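Cap5O (Staphylococcus aureus, PDB 3OJO) acts as an NAD-dependent UDP-N-acetyl-mannosamine dehydrogenase in the biosynthesis of the capsular polysaccharide. Local coordinates at residues B[15-20]-B[113-118]. Residues are numbered along the deposited sequence; the frame is centred on the assembly and turned at random.
Sequences TVVGLG and DSILPF. With NAD (nicotinamide-adenine-dinucleotide), chain J.
Val17 meets Ile115 in an apolar contact that is closest between the methyls CG2 and CD1, and the same valine lies against the adenine of the bound NAD. From its CB, which points toward 113-118, the side chain forks to two different partners. CG1, anti to the backbone N (chi1 -176°), goes to the cofactor: it lies 3.5 Å from NAD C2A and 3.6 Å from NAD N1A, displaced from the plane of the base. The same methyl has a looser neighbour in Ser114, with Val17 CG1 4.4 Å from Ser114 OG. That hydroxyl is hydrogen-bonded to the carbonyl O of Ala111, one turn back in its own helix, and makes no polar link to the strand. CG2, the other branch, carries the apolar contact, with Val17 CG2 3.6 Å from Ile115 CD1 and a little farther from Ile115 CG1. Ile115 delivers this tip through an extended outer chain (chi2 170°), although its first torsion of -96° departs from a staggered value. Beyond Val17 the strand gives way to the glycine-rich turn, consistent with the Rossmann-type GxGxxG motif. Gly18 CA comes within 3.4 Å of NAD O4B, and Gly20 CA within 3.2 Å of NAD O5B, so the backbone runs close under the adenosine ribose and its 5' oxygen. Strand 13-17 lies in the parallel part of the nucleotide-binding sheet, between 36-40 and 86-89; Val17 bonds through its backbone to Ile88. Helix 106-115 belongs to the crossover from strand 86-89 to strand 124-127, and Ile115 also packs on Phe87 and Ile89. Val16 turns the other way, onto Ser27 of helix 23-32, which places the two helices on opposite faces of the sheet.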
ATOM      1  N   THR B  15     -31.028  -8.509  22.726  1.00 41.71           N
ATOM      2  CA  THR B  15     -31.026  -7.066  22.855  1.00 39.89           C
ATOM      3  C   THR B  15     -29.939  -6.473  21.924  1.00 40.54           C
ATOM      4  O   THR B  15     -28.766  -6.905  21.941  1.00 38.57           O
ATOM      5  CB  THR B  15     -30.880  -6.651  24.309  1.00 50.24           C
ATOM      6  OG1 THR B  15     -31.896  -7.304  25.072  1.00 58.79           O
ATOM      7  CG2 THR B  15     -30.982  -5.157  24.492  1.00 45.16           C
ATOM      8  N   VAL B  16     -30.349  -5.502  21.092  1.00 34.14           N
ATOM      9  CA  VAL B  16     -29.438  -4.782  20.204  1.00 32.42           C
ATOM     10  C   VAL B  16     -29.289  -3.370  20.786  1.00 31.38           C
ATOM     11  O   VAL B  16     -30.261  -2.631  20.866  1.00 29.82           O
ATOM     12  CB  VAL B  16     -29.906  -4.783  18.718  1.00 36.42           C
ATOM     13  CG1 VAL B  16     -28.989  -3.924  17.857  1.00 35.75           C
ATOM     14  CG2 VAL B  16     -30.015  -6.212  18.156  1.00 35.83           C
ATOM     15  N   VAL B  17     -28.088  -3.020  21.228  1.00 27.15           N
ATOM     16  CA  VAL B  17     -27.794  -1.710  21.809  1.00 27.38           C
ATOM     17  C   VAL B  17     -27.213  -0.782  20.729  1.00 34.28           C
ATOM     18  O   VAL B  17     -26.090  -0.984  20.268  1.00 36.11           O
ATOM     19  CB  VAL B  17     -26.889  -1.836  23.055  1.00 30.92           C
ATOM     20  CG1 VAL B  17     -26.657  -0.487  23.728  1.00 30.82           C
ATOM     21  CG2 VAL B  17     -27.468  -2.838  24.039  1.00 30.53           C
ATOM     22  N   GLY B  18     -28.005   0.202  20.331  1.00 31.28           N
ATOM     23  CA  GLY B  18     -27.665   1.134  19.265  1.00 31.81           C
ATOM     24  C   GLY B  18     -28.522   0.800  18.063  1.00 36.70           C
ATOM     25  O   GLY B  18     -28.476  -0.323  17.561  1.00 35.45           O
ATOM     26  N   LEU B  19     -29.383   1.729  17.660  1.00 35.05           N
ATOM     27  CA  LEU B  19     -30.295   1.485  16.539  1.00 34.85           C
ATOM     28  C   LEU B  19     -30.102   2.407  15.340  1.00 36.72           C
ATOM     29  O   LEU B  19     -31.066   3.020  14.859  1.00 35.82           O
ATOM     30  CB  LEU B  19     -31.763   1.487  17.011  1.00 34.98           C
ATOM     31  CG  LEU B  19     -32.122   0.501  18.106  1.00 39.57           C
ATOM     32  CD1 LEU B  19     -33.443   0.842  18.678  1.00 40.23           C
ATOM     33  CD2 LEU B  19     -32.132  -0.915  17.598  1.00 40.26           C
ATOM     34  N   GLY B  20     -28.867   2.476  14.855  1.00 32.42           N
ATOM     35  CA  GLY B  20     -28.539   3.252  13.662  1.00 31.95           C
ATOM     36  C   GLY B  20     -28.525   2.383  12.426  1.00 34.71           C
ATOM     37  O   GLY B  20     -29.288   1.415  12.339  1.00 34.29           O
ATOM     38  N   ASP B 113     -21.727  -0.744  30.135  1.00 49.09           N
ATOM     39  CA  ASP B 113     -22.223  -0.455  31.489  1.00 49.97           C
ATOM     40  C   ASP B 113     -23.750  -0.513  31.639  1.00 56.75           C
ATOM     41  O   ASP B 113     -24.230  -0.792  32.741  1.00 58.24           O
ATOM     42  CB  ASP B 113     -21.683   0.871  32.031  1.00 51.47           C
ATOM     43  CG  ASP B 113     -20.211   0.890  32.350  1.00 67.47           C
ATOM     44  OD1 ASP B 113     -19.588   1.963  32.205  1.00 70.54           O
ATOM     45  OD2 ASP B 113     -19.674  -0.170  32.747  1.00 77.00           O
ATOM     46  N   SER B 114     -24.506  -0.258  30.548  1.00 53.22           N
ATOM     47  CA  SER B 114     -25.982  -0.302  30.524  1.00 52.77           C
ATOM     48  C   SER B 114     -26.506  -1.746  30.587  1.00 56.52           C
ATOM     49  O   SER B 114     -27.599  -1.999  31.094  1.00 56.55           O
ATOM     50  CB  SER B 114     -26.514   0.387  29.267  1.00 56.39           C
ATOM     51  OG  SER B 114     -26.525  -0.456  28.124  1.00 65.35           O
ATOM     52  N   ILE B 115     -25.702  -2.675  30.063  1.00 52.53           N
ATOM     53  CA  ILE B 115     -25.937  -4.107  29.926  1.00 51.64           C
ATOM     54  C   ILE B 115     -25.610  -4.897  31.211  1.00 54.57           C
ATOM     55  O   ILE B 115     -26.315  -5.850  31.534  1.00 52.73           O
ATOM     56  CB  ILE B 115     -25.111  -4.531  28.677  1.00 54.51           C
ATOM     57  CG1 ILE B 115     -25.989  -4.548  27.426  1.00 55.33           C
ATOM     58  CG2 ILE B 115     -24.203  -5.779  28.834  1.00 53.67           C
ATOM     59  CD1 ILE B 115     -25.206  -4.718  26.126  1.00 67.34           C
ATOM     60  N   LEU B 116     -24.533  -4.497  31.920  1.00 52.14           N
ATOM     61  CA  LEU B 116     -24.000  -5.126  33.130  1.00 51.65           C
ATOM     62  C   LEU B 116     -25.026  -5.522  34.208  1.00 58.70           C
ATOM     63  O   LEU B 116     -25.001  -6.691  34.607  1.00 58.78           O
ATOM     64  CB  LEU B 116     -22.874  -4.290  33.745  1.00 50.88           C
ATOM     65  CG  LEU B 116     -21.594  -4.082  32.954  1.00 54.66           C
ATOM     66  CD1 LEU B 116     -20.556  -3.427  33.817  1.00 53.68           C
ATOM     67  CD2 LEU B 116     -21.067  -5.389  32.335  1.00 56.74           C
ATOM     68  N   PRO B 117     -25.942  -4.621  34.686  1.00 56.42           N
ATOM     69  CA  PRO B 117     -26.915  -5.044  35.716  1.00 56.33           C
ATOM     70  C   PRO B 117     -27.892  -6.150  35.305  1.00 60.63           C
ATOM     71  O   PRO B 117     -28.539  -6.734  36.167  1.00 60.84           O
ATOM     72  CB  PRO B 117     -27.678  -3.753  36.037  1.00 57.75           C
ATOM     73  CG  PRO B 117     -26.853  -2.658  35.516  1.00 62.14           C
ATOM     74  CD  PRO B 117     -26.138  -3.198  34.338  1.00 57.82           C
ATOM     75  N   PHE B 118     -28.009  -6.428  34.005  1.00 57.08           N
ATOM     76  CA  PHE B 118     -28.942  -7.420  33.478  1.00 56.90           C
ATOM     77  C   PHE B 118     -28.292  -8.758  33.152  1.00 61.00           C
ATOM     78  O   PHE B 118     -28.995  -9.701  32.788  1.00 59.97           O
ATOM     79  CB  PHE B 118     -29.680  -6.845  32.257  1.00 58.80           C
ATOM     80  CG  PHE B 118     -30.324  -5.505  32.538  1.00 60.50           C
ATOM     81  CD1 PHE B 118     -31.588  -5.429  33.109  1.00 63.64           C
ATOM     82  CD2 PHE B 118     -29.649  -4.321  32.268  1.00 62.59           C
ATOM     83  CE1 PHE B 118     -32.165  -4.193  33.398  1.00 64.78           C
ATOM     84  CE2 PHE B 118     -30.225  -3.085  32.560  1.00 65.57           C
ATOM     85  CZ  PHE B 118     -31.483  -3.027  33.112  1.00 63.97           C
TER
HETATM   86  PA  NAD J 500     -25.219   5.431  13.839  1.00 39.00           P
HETATM   87  O1A NAD J 500     -24.821   6.765  14.337  1.00 39.55           O
HETATM   88  O2A NAD J 500     -26.048   5.526  12.619  1.00 40.31           O
HETATM   89  O5B NAD J 500     -26.036   4.674  14.998  1.00 39.42           O
HETATM   90  C5B NAD J 500     -25.614   4.688  16.336  1.00 35.96           C
HETATM   91  C4B NAD J 500     -26.852   4.694  17.200  1.00 34.92           C
HETATM   92  O4B NAD J 500     -26.519   4.240  18.495  1.00 33.45           O
HETATM   93  C3B NAD J 500     -27.487   6.085  17.334  1.00 38.63           C
HETATM   94  O3B NAD J 500     -28.893   5.980  17.138  1.00 37.86           O
HETATM   95  C2B NAD J 500     -27.230   6.430  18.796  1.00 38.32           C
HETATM   96  O2B NAD J 500     -28.219   7.262  19.365  1.00 37.14           O
HETATM   97  C1B NAD J 500     -27.178   5.060  19.450  1.00 36.66           C
HETATM   98  N9A NAD J 500     -26.414   5.100  20.705  1.00 38.19           N
HETATM   99  C8A NAD J 500     -25.259   5.817  20.934  1.00 40.20           C
HETATM  100  N7A NAD J 500     -24.793   5.508  22.165  1.00 38.90           N
HETATM  101  C5A NAD J 500     -25.644   4.610  22.720  1.00 39.76           C
HETATM  102  C6A NAD J 500     -25.651   3.982  23.966  1.00 41.52           C
HETATM  103  N6A NAD J 500     -24.665   4.258  24.828  1.00 42.49           N
HETATM  104  N1A NAD J 500     -26.670   3.085  24.273  1.00 37.22           N
HETATM  105  C2A NAD J 500     -27.663   2.805  23.347  1.00 33.76           C
HETATM  106  N3A NAD J 500     -27.653   3.433  22.117  1.00 35.75           N
HETATM  107  C4A NAD J 500     -26.660   4.321  21.808  1.00 37.47           C
HETATM  108  O3  NAD J 500     -23.881   4.546  13.617  1.00 45.53           O
HETATM  109  PN  NAD J 500     -23.809   3.263  12.655  1.00 46.36           P
HETATM  110  O1N NAD J 500     -23.588   3.752  11.271  1.00 51.18           O
HETATM  111  O2N NAD J 500     -24.940   2.350  12.957  1.00 45.63           O
HETATM  112  O5D NAD J 500     -22.449   2.576  13.095  1.00 51.08           O
HETATM  113  C5D NAD J 500     -22.109   2.414  14.448  1.00 58.41           C
HETATM  114  C4D NAD J 500     -20.655   1.957  14.507  1.00 65.77           C
HETATM  115  O4D NAD J 500     -20.500   0.722  13.824  1.00 69.99           O
HETATM  116  C3D NAD J 500     -19.680   2.878  13.773  1.00 66.66           C
HETATM  117  O3D NAD J 500     -19.353   4.094  14.420  1.00 69.41           O
HETATM  118  C2D NAD J 500     -18.500   1.947  13.644  1.00 65.08           C
HETATM  119  O2D NAD J 500     -17.977   1.706  14.924  1.00 61.08           O
HETATM  120  C1D NAD J 500     -19.201   0.657  13.252  1.00 70.12           C
HETATM  121  N1N NAD J 500     -19.204   0.594  11.772  1.00 73.05           N
HETATM  122  C2N NAD J 500     -20.270   1.033  11.019  1.00 74.66           C
HETATM  123  C3N NAD J 500     -20.201   0.980   9.618  1.00 78.16           C
HETATM  124  C7N NAD J 500     -21.459   1.029   8.795  1.00 79.86           C
HETATM  125  O7N NAD J 500     -21.595   0.088   7.747  1.00 79.40           O
HETATM  126  N7N NAD J 500     -22.390   1.958   9.047  1.00 79.98           N
HETATM  127  C4N NAD J 500     -19.034   0.515   8.995  1.00 78.98           C
HETATM  128  C5N NAD J 500     -17.943   0.108   9.761  1.00 78.38           C
HETATM  129  C6N NAD J 500     -18.045   0.172  11.152  1.00 76.03           C